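Local coordinates for flagellar biosynthesis protein flhA (Bacillus subtilis, PDB 3MIX) that takes part in exporting flagellar proteins through the type III secretion system, and is seen here as the cytosolic domain of that membrane protein, at residues Leu84-Pro89 / Glu188-Gln193; Lys196-His201 / Val235-Leu240; Gly221-Val226 / Glu245-Tyr250; Ala228-Glu233 / Tyr263-Leu268; Leu339-Ser342 / Tyr348-Gln351. All coordinates share one frame; numbering follows the deposited sequence.

From the N terminus, contact 1 closes the first and longest loop: residues 84-89, just after helix 69-84, meet the break between helices 170-189 and 192-205. Contact 2 opens only after that loop has closed, setting helix 192-205 against the connection 235-240. Before it closes, contacts 3 and 4 both open on helix 220-232, ending on helices 240-250 and 257-267, so contacts 2, 3 and 4 cross one another. Together they tie helices 192-205, 220-232, 240-250 and 257-267 into one helical region, with Ile237 N bonded to Leu84 O between contacts 1 and 2. Contact 5 follows in series, a short loop within a beta-alpha-beta unit; it adjoins contact 4 near Lys350 and Glu233.

Contact 1. Residues Leu84-Pro89 / Glu188-Gln193; sequences LGLVIP and ELIGRQ
Leu86 meets both Leu189 and Ile190, and the contact between the two segments is van der Waals packing, mostly apolar; no hydrogen bond crosses. The side chain holds CG anti to the backbone N (chi1 174°), which aims its two methyls at different neighbours. CD1 comes down on the peptide link, 3.9 Å from Leu189 O and just as near to Ile190 CA, and the same methyl lies 4.1 Å from Ile190 CD1. CD2 reaches past to Leu189 CB at 4.1 Å, the two leucine side chains crossing at about a right angle. Further along, the ring of Pro89 offers CG to Leu189 CD2 at 4.4 Å, a looser touch.

The backbone turns sharply beside both groups. Gly85, with a phi of 84°, ends helix 69-84 and turns the chain into an extended loop. On the other segment Ile190 is the centre of an inverse gamma turn, closed by a weak bond from Gly191 N to Leu189 O of 2.9 Å, and Gly191 is the N-cap of helix 192-205. The contact thus joins the exit of one helix to the break between two others.

Polar groups are served outside the pair: Ile88 O accepts from Arg77 NE, and Gly191 O bonds Thr195 OG1. Ala228 and Leu231 of helix 220-232 also pack on Ile190, which is buried.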
# COMPACT_ATOMS: atom_id res chain seq x y z
N LEU A 84 5.78 2.62 -7.74
CA LEU A 84 4.66 3.10 -6.95
C LEU A 84 4.42 4.60 -7.09
O LEU A 84 3.28 5.06 -6.90
CB LEU A 84 4.83 2.73 -5.44
CG LEU A 84 4.91 1.26 -5.02
CD1 LEU A 84 5.03 1.17 -3.49
CD2 LEU A 84 3.73 0.45 -5.50
N GLY A 85 5.48 5.34 -7.43
CA GLY A 85 5.46 6.79 -7.43
C GLY A 85 5.72 7.35 -6.04
O GLY A 85 5.67 8.56 -5.84
N LEU A 86 5.98 6.46 -5.08
CA LEU A 86 6.34 6.82 -3.70
C LEU A 86 7.86 6.71 -3.50
O LEU A 86 8.47 5.69 -3.80
CB LEU A 86 5.64 5.88 -2.70
CG LEU A 86 6.00 6.01 -1.21
CD1 LEU A 86 5.48 7.30 -0.57
CD2 LEU A 86 5.60 4.81 -0.38
N VAL A 87 8.45 7.80 -3.02
CA VAL A 87 9.81 7.86 -2.63
C VAL A 87 9.86 7.68 -1.11
O VAL A 87 9.51 8.59 -0.36
CB VAL A 87 10.43 9.23 -2.92
CG1 VAL A 87 11.88 9.19 -2.53
CG2 VAL A 87 10.30 9.60 -4.38
N ILE A 88 10.35 6.52 -0.68
CA ILE A 88 10.43 6.23 0.73
C ILE A 88 11.45 7.13 1.41
O ILE A 88 12.48 7.51 0.81
CB ILE A 88 10.72 4.73 1.02
CG1 ILE A 88 12.11 4.33 0.52
CG2 ILE A 88 9.60 3.85 0.42
CD1 ILE A 88 12.61 2.99 1.09
N PRO A 89 11.15 7.50 2.65
CA PRO A 89 12.06 8.33 3.43
C PRO A 89 13.27 7.52 3.89
O PRO A 89 13.37 6.30 3.66
CB PRO A 89 11.21 8.77 4.63
CG PRO A 89 10.20 7.58 4.80
CD PRO A 89 9.91 7.14 3.38
N GLU A 188 0.67 3.99 4.30
CA GLU A 188 1.04 4.57 5.58
C GLU A 188 2.23 5.50 5.46
O GLU A 188 2.48 6.26 6.38
CB GLU A 188 1.39 3.47 6.60
CG GLU A 188 0.18 2.74 7.19
CD GLU A 188 0.60 1.50 7.93
OE1 GLU A 188 1.61 1.57 8.67
OE2 GLU A 188 -0.05 0.44 7.78
N LEU A 189 2.97 5.43 4.35
CA LEU A 189 4.22 6.21 4.18
C LEU A 189 4.12 7.44 3.28
O LEU A 189 5.05 8.24 3.20
CB LEU A 189 5.35 5.29 3.69
CG LEU A 189 5.92 4.27 4.69
CD1 LEU A 189 6.70 3.13 3.93
CD2 LEU A 189 6.83 4.94 5.71
N ILE A 190 3.00 7.61 2.58
CA ILE A 190 2.79 8.84 1.82
C ILE A 190 2.34 9.95 2.80
O ILE A 190 1.17 10.35 2.82
CB ILE A 190 1.83 8.63 0.60
CG1 ILE A 190 1.63 9.91 -0.22
CG2 ILE A 190 0.47 8.14 1.06
CD1 ILE A 190 2.75 10.30 -1.12
N GLY A 191 3.25 10.41 3.65
CA GLY A 191 2.98 11.50 4.56
C GLY A 191 2.97 12.87 3.89
O GLY A 191 3.05 12.98 2.66
N ARG A 192 2.92 13.91 4.72
CA ARG A 192 2.82 15.28 4.21
C ARG A 192 4.10 15.66 3.51
O ARG A 192 4.07 16.31 2.45
CB ARG A 192 2.54 16.28 5.33
CG ARG A 192 2.14 17.67 4.79
CD ARG A 192 2.03 18.70 5.94
NE ARG A 192 1.71 20.02 5.42
CZ ARG A 192 0.49 20.42 5.05
NH1 ARG A 192 -0.56 19.59 5.13
NH2 ARG A 192 0.32 21.64 4.59
N GLN A 193 5.21 15.25 4.10
CA GLN A 193 6.51 15.52 3.50
C GLN A 193 6.60 14.95 2.08
O GLN A 193 7.04 15.64 1.16
CB GLN A 193 7.65 15.01 4.43
CG GLN A 193 7.85 15.92 5.71
CD GLN A 193 9.10 15.60 6.55
OE1 GLN A 193 9.68 14.51 6.46
NE2 GLN A 193 9.54 16.57 7.34

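Contact 2. Residues Lys196-His201 / Val235-Leu240; sequences KQLIDH and VSIRNL
Leu198 and Leu240 adopt the same first torsion, CG anti to the carbonyl carbon (chi1 near -68° in both), whereas Ile237 puts CG1 in the crowded position between its backbone N and carbonyl carbon (chi1 61°). This last setting carries Ile237 CD1 out to the leucine of the helix. There Leu198 divides its two methyls between the partners: CD1 lies 3.9 Å from Ile237 CD1, while CD2 is 4.1 Å from Leu240 CD1. The Leu240 methyl also comes against the helix backbone, 3.9 Å from Leu198 O. In both pairs the side chains cross at about a right angle, and their meetings are made largely by methyl groups; no hydrogen bond crosses. The 158 Å² buried, both sides summed, is modest.

What presents Ile237 and Leu240 is the folding of their own loop. Ser236 OG accepts from Arg238 N at 3.2 Å, with a nearly straight N-H angle of 168°, in an ST turn that bends the chain around Ile237. Beyond Ile237 the chain turns again at Asn239, where Leu240 N makes a weak 2.9 Å bond to Arg238 O. Outside the pair, Ile190 touches both Leu198 and Ile237, and Leu230 of helix 220-232 also packs on Ile237. The arrangement is an interhelical connection built from an ST turn and an inverse gamma turn, the latter centred on the N-cap residue of helix 240-250.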
# COMPACT_ATOMS: atom_id res chain seq x y z
N LYS A 196 4.18 16.80 -0.34
CA LYS A 196 4.77 18.07 -0.75
C LYS A 196 5.89 17.94 -1.76
O LYS A 196 6.04 18.77 -2.66
CB LYS A 196 5.26 18.86 0.47
CG LYS A 196 4.10 19.45 1.30
CD LYS A 196 4.60 20.00 2.64
CE LYS A 196 5.53 21.22 2.44
NZ LYS A 196 4.88 22.24 1.50
N GLN A 197 6.72 16.92 -1.59
CA GLN A 197 7.79 16.68 -2.52
C GLN A 197 7.22 16.44 -3.94
O GLN A 197 7.71 17.00 -4.92
CB GLN A 197 8.64 15.51 -2.00
CG GLN A 197 9.61 14.91 -2.97
CD GLN A 197 10.46 13.80 -2.32
OE1 GLN A 197 9.94 12.94 -1.59
NE2 GLN A 197 11.77 13.84 -2.57
N LEU A 198 6.15 15.64 -4.02
CA LEU A 198 5.50 15.33 -5.30
C LEU A 198 4.82 16.54 -5.93
O LEU A 198 4.92 16.76 -7.13
CB LEU A 198 4.50 14.19 -5.12
CG LEU A 198 5.20 12.86 -4.77
CD1 LEU A 198 4.19 11.80 -4.57
CD2 LEU A 198 6.20 12.43 -5.90
N ILE A 199 4.16 17.35 -5.09
CA ILE A 199 3.50 18.56 -5.53
C ILE A 199 4.53 19.55 -6.04
O ILE A 199 4.33 20.13 -7.10
CB ILE A 199 2.68 19.21 -4.38
CG1 ILE A 199 1.50 18.32 -3.96
CG2 ILE A 199 2.23 20.67 -4.73
CD1 ILE A 199 0.77 18.90 -2.73
N ASP A 200 5.62 19.74 -5.29
CA ASP A 200 6.67 20.67 -5.69
C ASP A 200 7.32 20.23 -7.01
O ASP A 200 7.60 21.05 -7.86
CB ASP A 200 7.76 20.84 -4.62
CG ASP A 200 7.26 21.54 -3.35
OD1 ASP A 200 6.21 22.20 -3.36
OD2 ASP A 200 7.96 21.43 -2.32
N HIS A 201 7.55 18.92 -7.15
CA HIS A 201 8.08 18.33 -8.38
C HIS A 201 7.12 18.58 -9.56
O HIS A 201 7.55 19.00 -10.63
CB HIS A 201 8.31 16.82 -8.16
CG HIS A 201 8.98 16.11 -9.29
ND1 HIS A 201 10.26 16.41 -9.71
CD2 HIS A 201 8.55 15.10 -10.09
CE1 HIS A 201 10.59 15.62 -10.72
NE2 HIS A 201 9.57 14.81 -10.96
N VAL A 235 -2.64 1.21 -6.46
CA VAL A 235 -2.72 2.01 -7.66
C VAL A 235 -1.51 2.91 -7.58
O VAL A 235 -1.39 3.72 -6.66
CB VAL A 235 -4.03 2.86 -7.73
CG1 VAL A 235 -3.99 3.82 -8.93
CG2 VAL A 235 -5.28 1.94 -7.78
N SER A 236 -0.61 2.76 -8.54
CA SER A 236 0.56 3.64 -8.61
C SER A 236 0.13 5.12 -8.69
O SER A 236 -0.90 5.46 -9.33
CB SER A 236 1.39 3.28 -9.85
OG SER A 236 2.41 4.24 -10.08
N ILE A 237 0.91 5.99 -8.05
CA ILE A 237 0.72 7.44 -8.14
C ILE A 237 1.78 8.13 -9.00
O ILE A 237 2.01 9.34 -8.84
CB ILE A 237 0.62 8.09 -6.73
CG1 ILE A 237 1.92 7.88 -5.92
CG2 ILE A 237 -0.62 7.52 -5.94
CD1 ILE A 237 1.97 8.61 -4.58
N ARG A 238 2.42 7.39 -9.92
CA ARG A 238 3.34 7.99 -10.92
C ARG A 238 2.73 9.01 -11.86
O ARG A 238 3.40 9.96 -12.23
CB ARG A 238 4.02 6.91 -11.77
CG ARG A 238 4.94 6.09 -10.86
CD ARG A 238 6.26 5.90 -11.41
NE ARG A 238 6.77 7.01 -12.18
CZ ARG A 238 7.57 6.84 -13.23
NH1 ARG A 238 8.03 7.87 -13.90
NH2 ARG A 238 7.88 5.61 -13.60
N ASN A 239 1.47 8.80 -12.24
CA ASN A 239 0.82 9.67 -13.19
C ASN A 239 0.20 10.86 -12.43
O ASN A 239 -1.03 10.97 -12.26
CB ASN A 239 -0.24 8.91 -14.00
CG ASN A 239 -0.70 9.68 -15.25
OD1 ASN A 239 -1.32 9.10 -16.16
ND2 ASN A 239 -0.36 10.97 -15.31
N LEU A 240 1.08 11.75 -12.00
CA LEU A 240 0.69 12.89 -11.20
C LEU A 240 -0.13 13.89 -11.99
O LEU A 240 -1.02 14.55 -11.42
CB LEU A 240 1.93 13.58 -10.62
CG LEU A 240 2.73 12.84 -9.54
CD1 LEU A 240 4.06 13.58 -9.25
CD2 LEU A 240 1.87 12.65 -8.26

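Contact 3. Residues Gly221-Val226 / Glu245-Tyr250; sequences GDIQKV and ETLADY
Leu247 reaches across to Ile223 and Val226, and is the one residue of 245-250 that touches the other helix. Its CB points toward helix 220-232. CB and CG serve as a stalk, neither lying within 4.5 Å of the facing segment. With CG anti to the carbonyl carbon (chi1 -63°) and a chi2 of 179°, the fork opens onto two residues set three apart on that helix. CD1 meets Ile223 CG1 at 4.2 Å, and CD2 meets Val226 CG2 at 4.3 Å. Both separations are those of relaxed methyl and methylene contact, and the two nearest CA atoms, of Ile223 and Leu247, stand 8.4 Å apart, so it is the branch ends that meet, with the backbones well apart.

All three residues are buried, and other parts of the fold complete their cover. Val213 and Leu218 pack on Leu247, Ile199 of helix 192-205 lies against Ile223, and Thr261 of helix 257-267 against Val226. Beyond the contact, the Tyr250 ring stacks with that of Tyr263. This is helix-helix packing, between the consecutive helices 220-232 and 240-250, in the buried core of the helical region that runs from helix 170-189 to helix 269-276 of this cytosolic domain.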
# COMPACT_ATOMS: atom_id res chain seq x y z
N GLY A 221 -3.23 18.26 2.77
CA GLY A 221 -3.77 17.14 3.55
C GLY A 221 -4.84 16.36 2.79
O GLY A 221 -4.87 15.14 2.83
N ASP A 222 -5.69 17.08 2.08
CA ASP A 222 -6.68 16.47 1.21
C ASP A 222 -6.03 15.61 0.10
O ASP A 222 -6.46 14.50 -0.19
CB ASP A 222 -7.57 17.55 0.57
CG ASP A 222 -8.39 18.30 1.58
OD1 ASP A 222 -8.54 17.80 2.71
OD2 ASP A 222 -8.87 19.41 1.27
N ILE A 223 -5.00 16.15 -0.54
CA ILE A 223 -4.29 15.45 -1.61
C ILE A 223 -3.60 14.20 -1.08
O ILE A 223 -3.68 13.13 -1.70
CB ILE A 223 -3.26 16.40 -2.29
CG1 ILE A 223 -3.98 17.60 -2.91
CG2 ILE A 223 -2.36 15.64 -3.27
CD1 ILE A 223 -2.98 18.64 -3.41
N GLN A 224 -2.92 14.36 0.05
CA GLN A 224 -2.29 13.27 0.78
C GLN A 224 -3.21 12.06 0.99
O GLN A 224 -2.79 10.93 0.76
CB GLN A 224 -1.79 13.80 2.17
CG GLN A 224 -1.20 12.75 3.10
CD GLN A 224 -0.63 13.38 4.38
OE1 GLN A 224 -0.28 14.57 4.39
NE2 GLN A 224 -0.56 12.58 5.49
N LYS A 225 -4.44 12.31 1.46
CA LYS A 225 -5.47 11.26 1.61
C LYS A 225 -5.86 10.57 0.29
O LYS A 225 -6.03 9.37 0.26
CB LYS A 225 -6.74 11.83 2.26
CG LYS A 225 -6.53 12.25 3.74
CD LYS A 225 -7.76 13.03 4.22
CE LYS A 225 -7.60 13.36 5.71
NZ LYS A 225 -6.70 14.54 5.95
N VAL A 226 -6.00 11.32 -0.79
CA VAL A 226 -6.24 10.70 -2.09
C VAL A 226 -5.08 9.79 -2.49
O VAL A 226 -5.29 8.62 -2.85
CB VAL A 226 -6.56 11.74 -3.20
CG1 VAL A 226 -6.65 11.07 -4.61
CG2 VAL A 226 -7.84 12.52 -2.81
N GLU A 245 -5.13 16.71 -12.73
CA GLU A 245 -6.16 17.19 -13.67
C GLU A 245 -7.55 16.75 -13.17
O GLU A 245 -8.52 17.52 -13.22
CB GLU A 245 -5.88 16.75 -15.14
CG GLU A 245 -4.62 17.40 -15.73
CD GLU A 245 -4.37 17.11 -17.24
OE1 GLU A 245 -4.95 16.14 -17.77
OE2 GLU A 245 -3.59 17.87 -17.89
N THR A 246 -7.62 15.53 -12.65
CA THR A 246 -8.87 15.02 -12.07
C THR A 246 -9.23 15.81 -10.80
O THR A 246 -10.38 16.22 -10.63
CB THR A 246 -8.78 13.49 -11.74
OG1 THR A 246 -8.19 12.79 -12.84
CG2 THR A 246 -10.15 12.94 -11.47
N LEU A 247 -8.24 16.04 -9.96
CA LEU A 247 -8.47 16.85 -8.76
C LEU A 247 -8.90 18.27 -9.13
O LEU A 247 -9.75 18.83 -8.42
CB LEU A 247 -7.24 16.87 -7.83
CG LEU A 247 -6.83 15.51 -7.25
CD1 LEU A 247 -5.58 15.67 -6.34
CD2 LEU A 247 -8.00 14.79 -6.50
N ALA A 248 -8.32 18.86 -10.18
CA ALA A 248 -8.68 20.20 -10.61
C ALA A 248 -10.15 20.23 -11.06
O ALA A 248 -10.87 21.13 -10.71
CB ALA A 248 -7.77 20.72 -11.72
N ASP A 249 -10.56 19.19 -11.79
CA ASP A 249 -11.86 19.10 -12.40
C ASP A 249 -12.97 18.86 -11.38
O ASP A 249 -14.13 19.21 -11.62
CB ASP A 249 -11.87 17.95 -13.40
CG ASP A 249 -12.62 18.28 -14.65
OD1 ASP A 249 -12.36 19.34 -15.25
OD2 ASP A 249 -13.47 17.45 -15.07
N TYR A 250 -12.63 18.26 -10.25
CA TYR A 250 -13.63 17.89 -9.25
C TYR A 250 -13.50 18.62 -7.91
O TYR A 250 -14.47 18.75 -7.18
CB TYR A 250 -13.67 16.38 -9.05
CG TYR A 250 -14.32 15.60 -10.18
CD1 TYR A 250 -15.71 15.45 -10.25
CD2 TYR A 250 -13.54 15.00 -11.18
CE1 TYR A 250 -16.33 14.73 -11.29
CE2 TYR A 250 -14.13 14.27 -12.22
CZ TYR A 250 -15.52 14.13 -12.25
OH TYR A 250 -16.10 13.41 -13.26

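Contact 4. Residues Ala228-Glu233 / Tyr263-Leu268; sequences AKLLKE and YTRQAL
Leu230 packs against Thr264 and Arg265, and just before it in sequence the backbone O of Lys229 is linked to the same arginine by a water: water 1 donates to Lys229 O at 2.8 Å and accepts from Arg265 NH1 at 3.2 Å. Leu230 itself makes the apolar part of the contact. Its CD1 touches Thr264 CG2 at 3.8 Å, the two side chains at about a right angle, while CD2 lies 3.7 Å from Arg265 CG, the leucine and arginine chains running antiparallel alongside each other. Thr264 keeps its hydroxyl out of this, bonded to Leu260 O.

The helix beginning at residue 220 ends here, and helix 257-267 ends alongside, so the final turns of two helices are packed together, with both apolar and charged groups between them. Glu233, the first residue to leave helical geometry, brings OE1 over one face of the Arg265 guanidinium, the two planes 11° apart. The salt bridge from OE1 to NH1 is long at 3.7 Å and rests on charge alone, and the position of OE1 is itself doubtful. No N-H points at OE1; NH1 donates to water 1, which also donates to Glu233 OE2 at 2.8 Å, and to water 2, which gives a weak bond to Glu233 O. An alanine in place of Glu233 is likely to leave water 1 with one acceptor fewer and both Arg265 and Arg346, the other salt-bridge partner of OE1, without this nearby negative charge. Arg265 NH2 is paired separately, with Glu367 OE1.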
# COMPACT_ATOMS: atom_id res chain seq x y z
N ALA A 228 -2.87 8.39 -0.53
CA ALA A 228 -2.81 7.24 0.36
C ALA A 228 -3.87 6.21 -0.01
O ALA A 228 -3.62 5.04 0.06
CB ALA A 228 -2.94 7.66 1.94
N LYS A 229 -5.05 6.68 -0.37
CA LYS A 229 -6.12 5.78 -0.78
C LYS A 229 -5.80 5.04 -2.10
O LYS A 229 -6.11 3.86 -2.25
CB LYS A 229 -7.44 6.55 -0.84
CG LYS A 229 -8.61 5.60 -0.91
CD LYS A 229 -9.83 6.07 -0.15
CE LYS A 229 -10.82 4.91 -0.04
NZ LYS A 229 -12.20 5.39 0.20
N LEU A 230 -5.15 5.73 -3.05
CA LEU A 230 -4.62 5.07 -4.23
C LEU A 230 -3.58 3.99 -3.86
O LEU A 230 -3.73 2.83 -4.28
CB LEU A 230 -4.05 6.10 -5.24
CG LEU A 230 -5.13 7.03 -5.85
CD1 LEU A 230 -4.50 8.21 -6.60
CD2 LEU A 230 -6.14 6.27 -6.78
N LEU A 231 -2.56 4.36 -3.08
CA LEU A 231 -1.51 3.40 -2.69
C LEU A 231 -2.06 2.22 -1.95
O LEU A 231 -1.62 1.11 -2.15
CB LEU A 231 -0.39 4.05 -1.87
CG LEU A 231 0.36 5.08 -2.73
CD1 LEU A 231 1.37 5.86 -1.92
CD2 LEU A 231 1.04 4.41 -3.99
N LYS A 232 -3.05 2.48 -1.10
CA LYS A 232 -3.69 1.44 -0.32
C LYS A 232 -4.18 0.29 -1.19
O LYS A 232 -4.01 -0.87 -0.84
CB LYS A 232 -4.87 2.03 0.44
CG LYS A 232 -5.45 1.13 1.52
CD LYS A 232 -6.18 1.97 2.60
CE LYS A 232 -7.57 2.51 2.11
NZ LYS A 232 -8.16 3.69 2.91
N GLU A 233 -4.78 0.63 -2.33
CA GLU A 233 -5.27 -0.38 -3.26
C GLU A 233 -4.26 -0.68 -4.38
O GLU A 233 -4.63 -1.28 -5.40
CB GLU A 233 -6.62 0.05 -3.84
CG GLU A 233 -7.64 0.44 -2.74
CD GLU A 233 -9.10 0.45 -3.25
OE1 GLU A 233 -9.54 -0.58 -3.81
OE2 GLU A 233 -9.80 1.47 -3.08
N TYR A 263 -13.12 9.17 -8.65
CA TYR A 263 -12.91 9.88 -9.92
C TYR A 263 -11.50 9.72 -10.44
O TYR A 263 -11.29 9.61 -11.64
CB TYR A 263 -13.22 11.38 -9.79
CG TYR A 263 -14.58 11.68 -9.25
CD1 TYR A 263 -15.70 11.02 -9.74
CD2 TYR A 263 -14.75 12.65 -8.27
CE1 TYR A 263 -16.98 11.31 -9.24
CE2 TYR A 263 -16.00 12.93 -7.74
CZ TYR A 263 -17.11 12.27 -8.24
OH TYR A 263 -18.36 12.57 -7.73
N THR A 264 -10.54 9.73 -9.53
CA THR A 264 -9.13 9.58 -9.92
C THR A 264 -8.87 8.16 -10.45
O THR A 264 -8.26 8.00 -11.51
CB THR A 264 -8.18 9.96 -8.77
OG1 THR A 264 -8.43 11.33 -8.37
CG2 THR A 264 -6.74 9.84 -9.20
N ARG A 265 -9.32 7.15 -9.72
CA ARG A 265 -9.21 5.76 -10.20
C ARG A 265 -9.80 5.62 -11.62
O ARG A 265 -9.16 5.06 -12.51
CB ARG A 265 -9.92 4.80 -9.23
CG ARG A 265 -9.23 4.64 -7.84
CD ARG A 265 -10.11 3.77 -6.92
NE ARG A 265 -10.44 2.47 -7.53
CZ ARG A 265 -9.65 1.40 -7.47
NH1 ARG A 265 -8.50 1.44 -6.79
NH2 ARG A 265 -10.01 0.28 -8.08
N GLN A 266 -10.99 6.17 -11.86
CA GLN A 266 -11.60 6.15 -13.20
C GLN A 266 -10.70 6.84 -14.23
O GLN A 266 -10.45 6.30 -15.33
CB GLN A 266 -12.99 6.79 -13.19
CG GLN A 266 -13.78 6.62 -14.50
CD GLN A 266 -15.08 7.43 -14.54
OE1 GLN A 266 -15.57 7.78 -15.62
NE2 GLN A 266 -15.64 7.72 -13.37
N ALA A 267 -10.18 8.01 -13.88
CA ALA A 267 -9.28 8.72 -14.80
C ALA A 267 -8.03 7.92 -15.13
O ALA A 267 -7.42 8.11 -16.19
CB ALA A 267 -8.91 10.09 -14.24
N LEU A 268 -7.70 6.98 -14.24
CA LEU A 268 -6.51 6.13 -14.36
C LEU A 268 -6.85 4.72 -14.93
O LEU A 268 -6.12 3.75 -14.71
CB LEU A 268 -5.85 6.02 -12.96
CG LEU A 268 -5.13 7.26 -12.41
CD1 LEU A 268 -4.57 7.04 -11.00
CD2 LEU A 268 -3.98 7.72 -13.31
O HOH W 1 -8.01 3.26 -4.21
O HOH W 2 -7.30 -1.40 -7.44

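Contact 5. Residues Leu339-Ser342 / Tyr348-Gln351; sequences LLCS and YVKQ
Val349 faces Leu339 and Cys341 with its two methyls, one for each. CG1 lies 3.8 Å from Leu339 CD2, and CG2 is 4.0 Å from Cys341 SG. With CG1 anti to the backbone N (chi1 175°) and CG2 anti to the carbonyl carbon, the valine spreads its branches along the strand and spans two strand residues, Leu339 and Cys341, whose side chains both point toward the helix. Leu339 and Val349 side chains cross obliquely. On the strand side, Cys341 has its sulfur between backbone N and carbonyl carbon (chi1 60°), which leaves SG within reach of the helix.

The next shell packs around these three. Val362 of strand 362-364 touches both Cys341 and Val349, and Ile296 of helix 290-299 adds a further apolar surface to Val349. Val286 and Cys288 of strand 283-288 lie against Leu339. Further out, backbone hydrogen bonds pair the strand with its neighbour: Leu339 to Pro361 and Leu363, and Cys341 to Leu363. Strand 339-341, helix 343-353 and strand 362-364 form a beta-alpha-beta crossover with its two strands parallel, and this contact seats the crossover helix on the first of them. Lys350 NZ bonds Pro358 O in the connection from the helix to strand 362-364.

No hydrogen bond or charge pair joins the two segments, and only 109 Å² is buried, both sides summed. Between these two segments the hold is therefore probably one of shape and burial, with the thiol sulfur acting as an apolar surface and the valine methyls forming the face that touches the strand.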
# COMPACT_ATOMS: atom_id res chain seq x y z
N LEU A 339 -12.31 -8.77 -8.61
CA LEU A 339 -13.76 -8.60 -8.48
C LEU A 339 -14.27 -7.33 -9.19
O LEU A 339 -13.81 -6.24 -8.89
CB LEU A 339 -14.16 -8.58 -7.00
CG LEU A 339 -15.65 -8.50 -6.64
CD1 LEU A 339 -16.42 -9.75 -7.10
CD2 LEU A 339 -15.83 -8.30 -5.15
N LEU A 340 -15.20 -7.49 -10.12
CA LEU A 340 -15.83 -6.35 -10.80
C LEU A 340 -17.20 -6.04 -10.23
O LEU A 340 -17.94 -6.95 -9.84
CB LEU A 340 -15.99 -6.59 -12.30
CG LEU A 340 -14.94 -6.12 -13.31
CD1 LEU A 340 -15.42 -6.45 -14.72
CD2 LEU A 340 -14.62 -4.63 -13.19
N CYS A 341 -17.54 -4.75 -10.18
CA CYS A 341 -18.85 -4.30 -9.74
C CYS A 341 -19.10 -2.93 -10.32
O CYS A 341 -18.22 -2.36 -10.98
CB CYS A 341 -18.96 -4.29 -8.21
SG CYS A 341 -17.78 -3.21 -7.37
N SER A 342 -20.30 -2.39 -10.10
CA SER A 342 -20.66 -1.10 -10.67
C SER A 342 -20.02 0.01 -9.87
O SER A 342 -19.79 -0.17 -8.67
CB SER A 342 -22.19 -0.93 -10.73
OG SER A 342 -22.75 -0.82 -9.44
N TYR A 348 -17.71 0.88 -1.58
CA TYR A 348 -18.34 0.22 -0.44
C TYR A 348 -18.07 -1.28 -0.36
O TYR A 348 -17.88 -1.82 0.72
CB TYR A 348 -19.84 0.52 -0.41
CG TYR A 348 -20.14 2.00 -0.29
CD1 TYR A 348 -19.99 2.66 0.94
CD2 TYR A 348 -20.54 2.75 -1.40
CE1 TYR A 348 -20.25 4.02 1.06
CE2 TYR A 348 -20.80 4.11 -1.29
CZ TYR A 348 -20.65 4.74 -0.05
OH TYR A 348 -20.91 6.08 0.07
N VAL A 349 -18.04 -1.95 -1.52
CA VAL A 349 -17.67 -3.37 -1.59
C VAL A 349 -16.28 -3.55 -0.99
O VAL A 349 -16.04 -4.47 -0.19
CB VAL A 349 -17.69 -3.91 -3.05
CG1 VAL A 349 -17.19 -5.35 -3.11
CG2 VAL A 349 -19.08 -3.79 -3.65
N LYS A 350 -15.37 -2.64 -1.36
CA LYS A 350 -14.00 -2.65 -0.88
C LYS A 350 -13.88 -2.50 0.64
O LYS A 350 -13.16 -3.26 1.29
CB LYS A 350 -13.16 -1.58 -1.60
CG LYS A 350 -11.70 -1.57 -1.19
CD LYS A 350 -10.97 -2.79 -1.68
CE LYS A 350 -9.61 -2.91 -1.01
NZ LYS A 350 -8.88 -4.11 -1.52
N GLN A 351 -14.59 -1.51 1.19
CA GLN A 351 -14.66 -1.30 2.64
C GLN A 351 -15.06 -2.59 3.37
O GLN A 351 -14.42 -2.99 4.36
CB GLN A 351 -15.69 -0.22 2.95
CG GLN A 351 -15.14 1.12 3.38
CD GLN A 351 -16.24 2.16 3.56
OE1 GLN A 351 -17.28 1.89 4.18
NE2 GLN A 351 -16.03 3.34 2.99